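Local structure of DNA-binding response regulator, merR family (3CNB) at residues F9-I14 and P55-L60; E29-Y34 and T123-V128; E19-L24 and I39-F44. The protein probably binds DNA as a response regulator; the part present here is its signal receiver domain. One frame throughout, in Å; residues are numbered along the deposited sequence.

Interaction 1 (F9-I14 and P55-L60); sequences FSILII and PDVVML
Leu12 and Ile14 bond to strand 57-60 in a regular parallel ladder, in which Leu12 N meets Val57 O at 2.9 Å and Leu12 O in turn takes Met59 N. The last rung, Ile14 N to Met59 O at 2.8 Å, is nearly straight, with 169° at the hydrogen. Around these bonds the packing is tight and buried. On one face Ile11 lies alongside Val57, CG1 to CB 3.9 Å, and Ile13 points the same way as Met59, whose bent chain carries its sulfur end away; helices 18-31 and 117-129 cover this layer. On the other face Leu12 CB rests on Pro55 CB at 3.6 Å, and farther along Ile14 CD1 touches Leu60 CD1.

The partly exposed side is at the start of the strands, where the regular pairing gives way to a loop. Ser10 O takes Asp56 N at 2.6 Å and, more weakly, Val57 N. Asp56 has CG set opposite its own carbonyl carbon (chi1 -63°), which turns the carboxylate back toward strand 10-14, where the anti lone pair of OD2 receives Ser10 N at 2.8 Å. The ring of Phe9, an exposed residue, lies 21° from the carboxylate plane and meets Val57 CG2 with its edge. With an alanine in place of Asp56, the Ser10 N-H would probably lose this acceptor and a gap would open beside the Phe9 ring.

Two adjacent inner strands of a parallel sheet, with helices on both sides, are the core of the CheY-like receiver fold; the second strand runs on to Asp61, the predicted phosphorylation site.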
loop_
_atom_site.group_PDB
_atom_site.type_symbol
_atom_site.label_atom_id
_atom_site.label_comp_id
_atom_site.label_asym_id
_atom_site.label_seq_id
_atom_site.Cartn_x
_atom_site.Cartn_y
_atom_site.Cartn_z
ATOM N N PHE A 9 14.469 6.285 0.300
ATOM C CA PHE A 9 13.125 5.921 0.846
ATOM C C PHE A 9 12.276 5.391 -0.308
ATOM O O PHE A 9 12.264 5.975 -1.388
ATOM C CB PHE A 9 12.484 7.133 1.544
ATOM C CG PHE A 9 11.006 6.981 1.832
ATOM C CD1 PHE A 9 10.096 7.895 1.317
ATOM C CD2 PHE A 9 10.531 5.946 2.616
ATOM C CE1 PHE A 9 8.736 7.774 1.564
ATOM C CE2 PHE A 9 9.172 5.810 2.862
ATOM C CZ PHE A 9 8.276 6.728 2.330
ATOM N N SER A 10 11.580 4.279 -0.077
ATOM C CA SER A 10 11.023 3.497 -1.173
ATOM C C SER A 10 9.560 3.096 -0.962
ATOM O O SER A 10 9.194 2.609 0.098
ATOM C CB SER A 10 11.904 2.265 -1.408
ATOM O OG SER A 10 11.572 1.629 -2.613
ATOM N N ILE A 11 8.716 3.319 -1.970
ATOM C CA ILE A 11 7.306 2.972 -1.852
ATOM C C ILE A 11 6.926 2.056 -2.986
ATOM O O ILE A 11 7.235 2.346 -4.133
ATOM C CB ILE A 11 6.385 4.223 -1.885
ATOM C CG1 ILE A 11 6.636 5.112 -0.670
ATOM C CG2 ILE A 11 4.894 3.833 -1.902
ATOM C CD1 ILE A 11 6.177 6.536 -0.870
ATOM N N LEU A 12 6.236 0.959 -2.660
ATOM C CA LEU A 12 5.681 0.046 -3.660
ATOM C C LEU A 12 4.155 0.141 -3.692
ATOM O O LEU A 12 3.478 -0.070 -2.673
ATOM C CB LEU A 12 6.105 -1.414 -3.352
ATOM C CG LEU A 12 6.155 -2.585 -4.352
ATOM C CD1 LEU A 12 5.454 -3.808 -3.753
ATOM C CD2 LEU A 12 5.621 -2.286 -5.751
ATOM N N ILE A 13 3.620 0.407 -4.875
ATOM C CA ILE A 13 2.184 0.492 -5.089
ATOM C C ILE A 13 1.704 -0.759 -5.798
ATOM O O ILE A 13 2.150 -1.049 -6.907
ATOM C CB ILE A 13 1.789 1.757 -5.931
ATOM C CG1 ILE A 13 2.109 3.039 -5.169
ATOM C CG2 ILE A 13 0.295 1.739 -6.339
ATOM C CD1 ILE A 13 2.302 4.219 -6.095
ATOM N N ILE A 14 0.807 -1.479 -5.168
ATOM C CA ILE A 14 0.168 -2.627 -5.736
ATOM C C ILE A 14 -1.238 -2.311 -6.191
ATOM O O ILE A 14 -2.114 -2.171 -5.403
ATOM C CB ILE A 14 0.158 -3.763 -4.757
ATOM C CG1 ILE A 14 1.571 -4.217 -4.446
ATOM C CG2 ILE A 14 -0.637 -4.865 -5.260
ATOM C CD1 ILE A 14 1.746 -4.932 -3.220
ATOM N N PRO A 55 10.560 -2.086 -0.295
ATOM C CA PRO A 55 9.832 -0.851 -0.008
ATOM C C PRO A 55 9.722 -0.595 1.481
ATOM O O PRO A 55 9.769 -1.529 2.290
ATOM C CB PRO A 55 8.457 -1.106 -0.622
ATOM C CG PRO A 55 8.289 -2.611 -0.576
ATOM C CD PRO A 55 9.660 -3.208 -0.645
ATOM N N ASP A 56 9.622 0.670 1.852
ATOM C CA ASP A 56 9.425 1.016 3.252
ATOM C C ASP A 56 7.940 1.077 3.515
ATOM O O ASP A 56 7.499 0.846 4.622
ATOM C CB ASP A 56 10.080 2.358 3.541
ATOM C CG ASP A 56 11.576 2.313 3.330
ATOM O OD1 ASP A 56 12.257 1.653 4.143
ATOM O OD2 ASP A 56 12.058 2.898 2.344
ATOM N N VAL A 57 7.196 1.409 2.459
ATOM C CA VAL A 57 5.753 1.559 2.472
ATOM C C VAL A 57 5.157 0.758 1.314
ATOM O O VAL A 57 5.663 0.830 0.188
ATOM C CB VAL A 57 5.324 3.067 2.323
ATOM C CG1 VAL A 57 3.801 3.201 2.323
ATOM C CG2 VAL A 57 5.908 3.927 3.457
ATOM N N VAL A 58 4.109 -0.022 1.575
ATOM C CA VAL A 58 3.286 -0.525 0.453
ATOM C C VAL A 58 1.838 -0.081 0.503
ATOM O O VAL A 58 1.142 -0.215 1.528
ATOM C CB VAL A 58 3.379 -2.089 0.102
ATOM C CG1 VAL A 58 4.666 -2.749 0.560
ATOM C CG2 VAL A 58 2.119 -2.883 0.481
ATOM N N MET A 59 1.406 0.461 -0.628
ATOM C CA MET A 59 0.025 0.802 -0.864
ATOM C C MET A 59 -0.602 -0.411 -1.536
ATOM O O MET A 59 -0.235 -0.780 -2.652
ATOM C CB MET A 59 -0.076 2.056 -1.748
ATOM C CG MET A 59 0.793 3.238 -1.265
ATOM S SD MET A 59 0.130 4.126 0.159
ATOM C CE MET A 59 -1.405 4.695 -0.509
ATOM N N LEU A 60 -1.558 -1.010 -0.850
ATOM C CA LEU A 60 -2.116 -2.293 -1.236
ATOM C C LEU A 60 -3.593 -2.206 -1.641
ATOM O O LEU A 60 -4.474 -1.987 -0.801
ATOM C CB LEU A 60 -1.937 -3.278 -0.067
ATOM C CG LEU A 60 -2.477 -4.711 -0.207
ATOM C CD1 LEU A 60 -1.667 -5.484 -1.220
ATOM C CD2 LEU A 60 -2.476 -5.423 1.115
#

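Interaction 2 (E29-Y34 and T123-V128); sequences ENLFPY and TIKQLV
Leu31 and Phe32 meet Ile124 and Lys125 where the end of helix 18-31 comes up to helix 117-129. Both helices lie on the same side of the central parallel sheet of the CheY-like receiver fold, and their side chains join here near the surface in a contact of carbon atoms alone, the methylenes of Lys125 included.

In the last turn of helix 18-31, Leu31 is the first residue to reach across. Its chi1 of -129° is off the usual staggered positions, and its two methyls meet different partners. CD1 comes to Ile124 CG2 at 3.7 Å, the two side chains running antiparallel past one another. CD2 lies against the aliphatic part of Lys125, 3.7 Å from its CD. That lysine offers methylenes to the leucine while its NZ makes a long, weak ion pair with Glu121.

Phe32 comes next, the first residue to leave helical geometry. Its ring projects toward helix 117-129 with CE1 and CZ leading. Lys125 CG approaches CZ obliquely at 4.1 Å, and Val128 CG2 is more distant from the same ring atom, at 4.5 Å. Phe9, just before strand 10-14, packs edge-to-face with Phe32 and also touches Val128, so that the aromatic side chain is bordered by Phe9 as well as by the helix.

Ile124 is the buried member of the group. Its CG2 sits between its own backbone N and carbonyl carbon, and this one methyl serves both residues of the other segment: besides touching Leu31, it meets the edge of the Phe32 ring, 4.0 Å from CE1.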
loop_
_atom_site.group_PDB
_atom_site.type_symbol
_atom_site.label_atom_id
_atom_site.label_comp_id
_atom_site.label_asym_id
_atom_site.label_seq_id
_atom_site.Cartn_x
_atom_site.Cartn_y
_atom_site.Cartn_z
ATOM N N GLU A 29 5.084 11.181 -5.535
ATOM C CA GLU A 29 6.334 11.844 -5.984
ATOM C C GLU A 29 6.346 13.339 -5.688
ATOM O O GLU A 29 7.392 13.884 -5.333
ATOM C CB GLU A 29 6.608 11.610 -7.482
ATOM C CG GLU A 29 6.937 10.140 -7.791
ATOM C CD GLU A 29 7.182 9.839 -9.256
ATOM O OE1 GLU A 29 6.679 10.580 -10.133
ATOM O OE2 GLU A 29 7.874 8.834 -9.522
ATOM N N ASN A 30 5.195 13.995 -5.867
ATOM C CA ASN A 30 5.003 15.395 -5.453
ATOM C C ASN A 30 5.300 15.552 -3.963
ATOM O O ASN A 30 6.024 16.447 -3.571
ATOM C CB ASN A 30 3.569 15.872 -5.733
ATOM C CG ASN A 30 3.252 15.971 -7.217
ATOM O OD1 ASN A 30 4.135 15.839 -8.058
ATOM N ND2 ASN A 30 1.968 16.176 -7.546
ATOM N N LEU A 31 4.731 14.659 -3.152
ATOM C CA LEU A 31 4.865 14.676 -1.693
ATOM C C LEU A 31 6.282 14.352 -1.229
ATOM O O LEU A 31 6.778 14.947 -0.279
ATOM C CB LEU A 31 3.912 13.639 -1.085
ATOM C CG LEU A 31 2.945 14.009 0.036
ATOM C CD1 LEU A 31 2.399 12.728 0.631
ATOM C CD2 LEU A 31 3.591 14.879 1.114
ATOM N N PHE A 32 6.927 13.392 -1.883
ATOM C CA PHE A 32 8.266 12.973 -1.477
ATOM C C PHE A 32 9.180 12.980 -2.695
ATOM O O PHE A 32 9.356 11.928 -3.309
ATOM C CB PHE A 32 8.247 11.548 -0.885
ATOM C CG PHE A 32 7.306 11.358 0.280
ATOM C CD1 PHE A 32 6.140 10.609 0.131
ATOM C CD2 PHE A 32 7.611 11.874 1.536
ATOM C CE1 PHE A 32 5.263 10.413 1.200
ATOM C CE2 PHE A 32 6.737 11.683 2.625
ATOM C CZ PHE A 32 5.562 10.950 2.456
ATOM N N PRO A 33 9.783 14.148 -3.038
ATOM C CA PRO A 33 10.603 14.314 -4.251
ATOM C C PRO A 33 11.867 13.440 -4.294
ATOM O O PRO A 33 12.443 13.256 -5.365
ATOM C CB PRO A 33 11.006 15.797 -4.208
ATOM C CG PRO A 33 10.040 16.441 -3.303
ATOM C CD PRO A 33 9.729 15.401 -2.268
ATOM N N TYR A 34 12.279 12.898 -3.151
ATOM C CA TYR A 34 13.457 12.028 -3.077
ATOM C C TYR A 34 13.143 10.533 -2.870
ATOM O O TYR A 34 14.061 9.722 -2.795
ATOM C CB TYR A 34 14.441 12.536 -2.005
ATOM C CG TYR A 34 14.933 13.939 -2.274
ATOM C CD1 TYR A 34 15.934 14.175 -3.214
ATOM C CD2 TYR A 34 14.378 15.032 -1.608
ATOM C CE1 TYR A 34 16.380 15.465 -3.480
ATOM C CE2 TYR A 34 14.816 16.331 -1.867
ATOM C CZ TYR A 34 15.816 16.539 -2.802
ATOM O OH TYR A 34 16.253 17.818 -3.065
ATOM N N THR A 123 -1.721 11.261 6.683
ATOM C CA THR A 123 -1.541 9.898 7.185
ATOM C C THR A 123 -0.183 9.333 6.834
ATOM O O THR A 123 0.565 8.958 7.725
ATOM C CB THR A 123 -2.649 8.956 6.676
ATOM O OG1 THR A 123 -3.919 9.469 7.082
ATOM C CG2 THR A 123 -2.494 7.559 7.248
ATOM N N ILE A 124 0.158 9.313 5.547
ATOM C CA ILE A 124 1.438 8.732 5.128
ATOM C C ILE A 124 2.646 9.475 5.694
ATOM O O ILE A 124 3.623 8.839 6.074
ATOM C CB ILE A 124 1.556 8.524 3.570
ATOM C CG1 ILE A 124 2.750 7.615 3.233
ATOM C CG2 ILE A 124 1.667 9.863 2.821
ATOM C CD1 ILE A 124 2.762 7.113 1.778
ATOM N N LYS A 125 2.576 10.805 5.767
ATOM C CA LYS A 125 3.650 11.594 6.383
ATOM C C LYS A 125 3.838 11.228 7.866
ATOM O O LYS A 125 4.954 10.995 8.324
ATOM C CB LYS A 125 3.360 13.087 6.231
ATOM C CG LYS A 125 3.504 13.613 4.816
ATOM C CD LYS A 125 4.056 15.028 4.816
ATOM C CE LYS A 125 2.997 16.069 5.115
ATOM N NZ LYS A 125 3.587 17.435 5.139
ATOM N N GLN A 126 2.733 11.182 8.602
ATOM C CA GLN A 126 2.754 10.735 9.990
ATOM C C GLN A 126 3.437 9.378 10.122
ATOM O O GLN A 126 4.412 9.231 10.858
ATOM C CB GLN A 126 1.334 10.667 10.553
ATOM C CG GLN A 126 1.269 10.626 12.071
ATOM C CD GLN A 126 0.857 9.266 12.600
ATOM O OE1 GLN A 126 -0.104 8.665 12.120
ATOM N NE2 GLN A 126 1.584 8.774 13.597
ATOM N N LEU A 127 2.918 8.388 9.402
ATOM C CA LEU A 127 3.428 7.009 9.496
ATOM C C LEU A 127 4.913 6.877 9.178
ATOM O O LEU A 127 5.605 6.085 9.813
ATOM C CB LEU A 127 2.599 6.039 8.636
ATOM C CG LEU A 127 1.168 5.803 9.121
ATOM C CD1 LEU A 127 0.318 5.164 8.029
ATOM C CD2 LEU A 127 1.116 4.969 10.415
ATOM N N VAL A 128 5.393 7.659 8.213
ATOM C CA VAL A 128 6.793 7.638 7.823
ATOM C C VAL A 128 7.646 8.156 8.977
ATOM O O VAL A 128 8.676 7.558 9.315
ATOM C CB VAL A 128 7.015 8.450 6.530
ATOM C CG1 VAL A 128 8.478 8.849 6.344
ATOM C CG2 VAL A 128 6.541 7.643 5.336
#

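Interaction 3 (E19-L24 and I39-F44); sequences EFADML and IAYNPF
Asp22 divides its carboxylate between two partners: OD1 accepts a weak hydrogen bond from Tyr41 OH at 3.2 Å, while OD2 forms a salt bridge with Lys18, one turn earlier in the same helix. The lysine is the stronger partner, and its charge would be expected to favour the ionised carboxylate. The contact lies within the beta-alpha-beta unit made of strand 10-14, helix 18-31 and strand 36-40. It ties the early part of the helix to the end of the second strand and the turn that follows.

The Tyr41 ring and the Asp22 carboxylate are turned 76° against each other, with Asp22 OD1 near the plane of the tyrosine ring at its edge. The Tyr41 side chain starts with CG opposite its own carbonyl carbon (chi1 -70°), and its far end swings toward the helix. Lys18 also touches this side chain, so both residues of the weak bond are linked to the same lysine.

Beneath the polar pair, Ala21 provides a small, buried surface. Its CB meets Ile39 CG2 at 3.9 Å and Tyr41 CE1 at 4.0 Å, one methyl touching both side chains. Ala21 O, which accepts a hydrogen bond from Thr25 OG1, has Ile39 CD1 close by at 3.8 Å.

Beyond the tyrosine the chain turns away from helix 18-31, and Asn42 N-caps helix 43-52 through OD1, which accepts Asp45 N. Ile39 joins the apolar and polar parts of the contact: its CD1 reaches Asp22 OD1 at 3.9 Å, and its CG2 lies 3.6 Å above one face of the Tyr41 ring, offset toward the rim.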
loop_
_atom_site.group_PDB
_atom_site.type_symbol
_atom_site.label_atom_id
_atom_site.label_comp_id
_atom_site.label_asym_id
_atom_site.label_seq_id
_atom_site.Cartn_x
_atom_site.Cartn_y
_atom_site.Cartn_z
ATOM N N GLU A 19 -4.476 4.048 -14.658
ATOM C CA GLU A 19 -4.682 5.493 -14.556
ATOM C C GLU A 19 -4.569 5.962 -13.111
ATOM O O GLU A 19 -3.929 6.976 -12.833
ATOM C CB GLU A 19 -6.053 5.876 -15.109
ATOM C CG GLU A 19 -6.100 6.123 -16.613
ATOM C CD GLU A 19 -7.392 6.831 -17.034
ATOM O OE1 GLU A 19 -8.008 6.408 -18.040
ATOM O OE2 GLU A 19 -7.798 7.804 -16.348
ATOM N N PHE A 20 -5.201 5.205 -12.210
ATOM C CA PHE A 20 -5.137 5.450 -10.776
ATOM C C PHE A 20 -3.734 5.226 -10.198
ATOM O O PHE A 20 -3.269 6.022 -9.374
ATOM C CB PHE A 20 -6.165 4.603 -10.014
ATOM C CG PHE A 20 -6.181 4.884 -8.538
ATOM C CD1 PHE A 20 -6.593 6.138 -8.055
ATOM C CD2 PHE A 20 -5.745 3.917 -7.629
ATOM C CE1 PHE A 20 -6.571 6.399 -6.678
ATOM C CE2 PHE A 20 -5.726 4.164 -6.259
ATOM C CZ PHE A 20 -6.136 5.401 -5.775
ATOM N N ALA A 21 -3.064 4.159 -10.637
ATOM C CA ALA A 21 -1.697 3.871 -10.202
ATOM C C ALA A 21 -0.727 4.979 -10.580
ATOM O O ALA A 21 0.222 5.245 -9.835
ATOM C CB ALA A 21 -1.204 2.522 -10.765
ATOM N N ASP A 22 -0.957 5.616 -11.731
ATOM C CA ASP A 22 -0.087 6.699 -12.207
ATOM C C ASP A 22 -0.385 7.983 -11.436
ATOM O O ASP A 22 0.508 8.800 -11.220
ATOM C CB ASP A 22 -0.273 6.961 -13.713
ATOM C CG ASP A 22 0.233 5.807 -14.606
ATOM O OD1 ASP A 22 0.779 4.801 -14.094
ATOM O OD2 ASP A 22 0.056 5.916 -15.842
ATOM N N MET A 23 -1.647 8.153 -11.041
ATOM C CA MET A 23 -2.078 9.326 -10.272
ATOM C C MET A 23 -1.564 9.263 -8.836
ATOM O O MET A 23 -0.983 10.236 -8.334
ATOM C CB MET A 23 -3.606 9.486 -10.300
ATOM C CG MET A 23 -4.170 10.326 -9.138
ATOM S SD MET A 23 -5.930 10.658 -9.209
ATOM C CE MET A 23 -6.007 11.280 -10.914
ATOM N N LEU A 24 -1.768 8.115 -8.189
ATOM C CA LEU A 24 -1.194 7.860 -6.866
ATOM C C LEU A 24 0.323 8.009 -6.867
ATOM O O LEU A 24 0.903 8.549 -5.928
ATOM C CB LEU A 24 -1.602 6.468 -6.364
ATOM C CG LEU A 24 -1.194 6.068 -4.942
ATOM C CD1 LEU A 24 -1.713 7.062 -3.908
ATOM C CD2 LEU A 24 -1.689 4.684 -4.629
ATOM N N ILE A 39 5.551 0.691 -9.146
ATOM C CA ILE A 39 4.237 0.086 -9.320
ATOM C C ILE A 39 4.327 -1.384 -9.726
ATOM O O ILE A 39 5.076 -1.742 -10.629
ATOM C CB ILE A 39 3.363 0.825 -10.375
ATOM C CG1 ILE A 39 3.329 2.331 -10.114
ATOM C CG2 ILE A 39 1.955 0.288 -10.363
ATOM C CD1 ILE A 39 2.934 3.137 -11.343
ATOM N N ALA A 40 3.546 -2.213 -9.043
ATOM C CA ALA A 40 3.285 -3.565 -9.466
ATOM C C ALA A 40 1.832 -3.625 -9.951
ATOM O O ALA A 40 0.883 -3.379 -9.184
ATOM C CB ALA A 40 3.531 -4.503 -8.331
ATOM N N TYR A 41 1.670 -3.930 -11.243
ATOM C CA TYR A 41 0.371 -3.898 -11.910
ATOM C C TYR A 41 -0.359 -5.213 -11.860
ATOM O O TYR A 41 -1.511 -5.295 -12.277
ATOM C CB TYR A 41 0.531 -3.511 -13.387
ATOM C CG TYR A 41 0.924 -2.070 -13.636
ATOM C CD1 TYR A 41 0.026 -1.029 -13.410
ATOM C CD2 TYR A 41 2.193 -1.752 -14.109
ATOM C CE1 TYR A 41 0.394 0.300 -13.644
ATOM C CE2 TYR A 41 2.565 -0.439 -14.347
ATOM C CZ TYR A 41 1.664 0.580 -14.111
ATOM O OH TYR A 41 2.048 1.879 -14.360
ATOM N N ASN A 42 0.306 -6.250 -11.364
ATOM C CA ASN A 42 -0.280 -7.589 -11.370
ATOM C C ASN A 42 0.260 -8.363 -10.178
ATOM O O ASN A 42 1.270 -7.943 -9.629
ATOM C CB ASN A 42 0.042 -8.304 -12.697
ATOM C CG ASN A 42 1.524 -8.488 -12.920
ATOM O OD1 ASN A 42 2.197 -9.233 -12.201
ATOM N ND2 ASN A 42 2.047 -7.814 -13.944
ATOM N N PRO A 43 -0.380 -9.498 -9.797
ATOM C CA PRO A 43 0.065 -10.213 -8.585
ATOM C C PRO A 43 1.515 -10.723 -8.571
ATOM O O PRO A 43 2.135 -10.732 -7.502
ATOM C CB PRO A 43 -0.921 -11.381 -8.473
ATOM C CG PRO A 43 -2.094 -10.999 -9.325
ATOM C CD PRO A 43 -1.535 -10.170 -10.430
ATOM N N PHE A 44 2.058 -11.142 -9.719
ATOM C CA PHE A 44 3.419 -11.693 -9.751
ATOM C C PHE A 44 4.421 -10.594 -9.468
ATOM O O PHE A 44 5.351 -10.764 -8.658
ATOM C CB PHE A 44 3.768 -12.348 -11.108
ATOM C CG PHE A 44 5.195 -12.816 -11.191
ATOM C CD1 PHE A 44 5.541 -14.111 -10.802
ATOM C CD2 PHE A 44 6.211 -11.952 -11.633
ATOM C CE1 PHE A 44 6.872 -14.548 -10.864
ATOM C CE2 PHE A 44 7.532 -12.357 -11.686
ATOM C CZ PHE A 44 7.878 -13.673 -11.307
#

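Interaction 1 belongs to the core, interaction 3 is partly buried, and interaction 2 lies near the surface. Backbone hydrogen bonds and apolar packing on both faces carry the first, with one carboxylate bond at its edge; carbon contacts alone, lysine methylenes included, make the second, and the third combines a small apolar patch with one weak polar bond. Helix 18-31 serves both 29-34/123-128 and 19-24/39-44, whose centres are about 18 Å apart and which do not touch. Each nevertheless joins interaction 1: Val128 CG2 packs on Phe9 CZ at 3.6 Å, and Ile13 O probably accepts a hydrogen bond from Ala40 N at 2.8 Å. Segment 9-14 thus touches both helix contacts, one near each end.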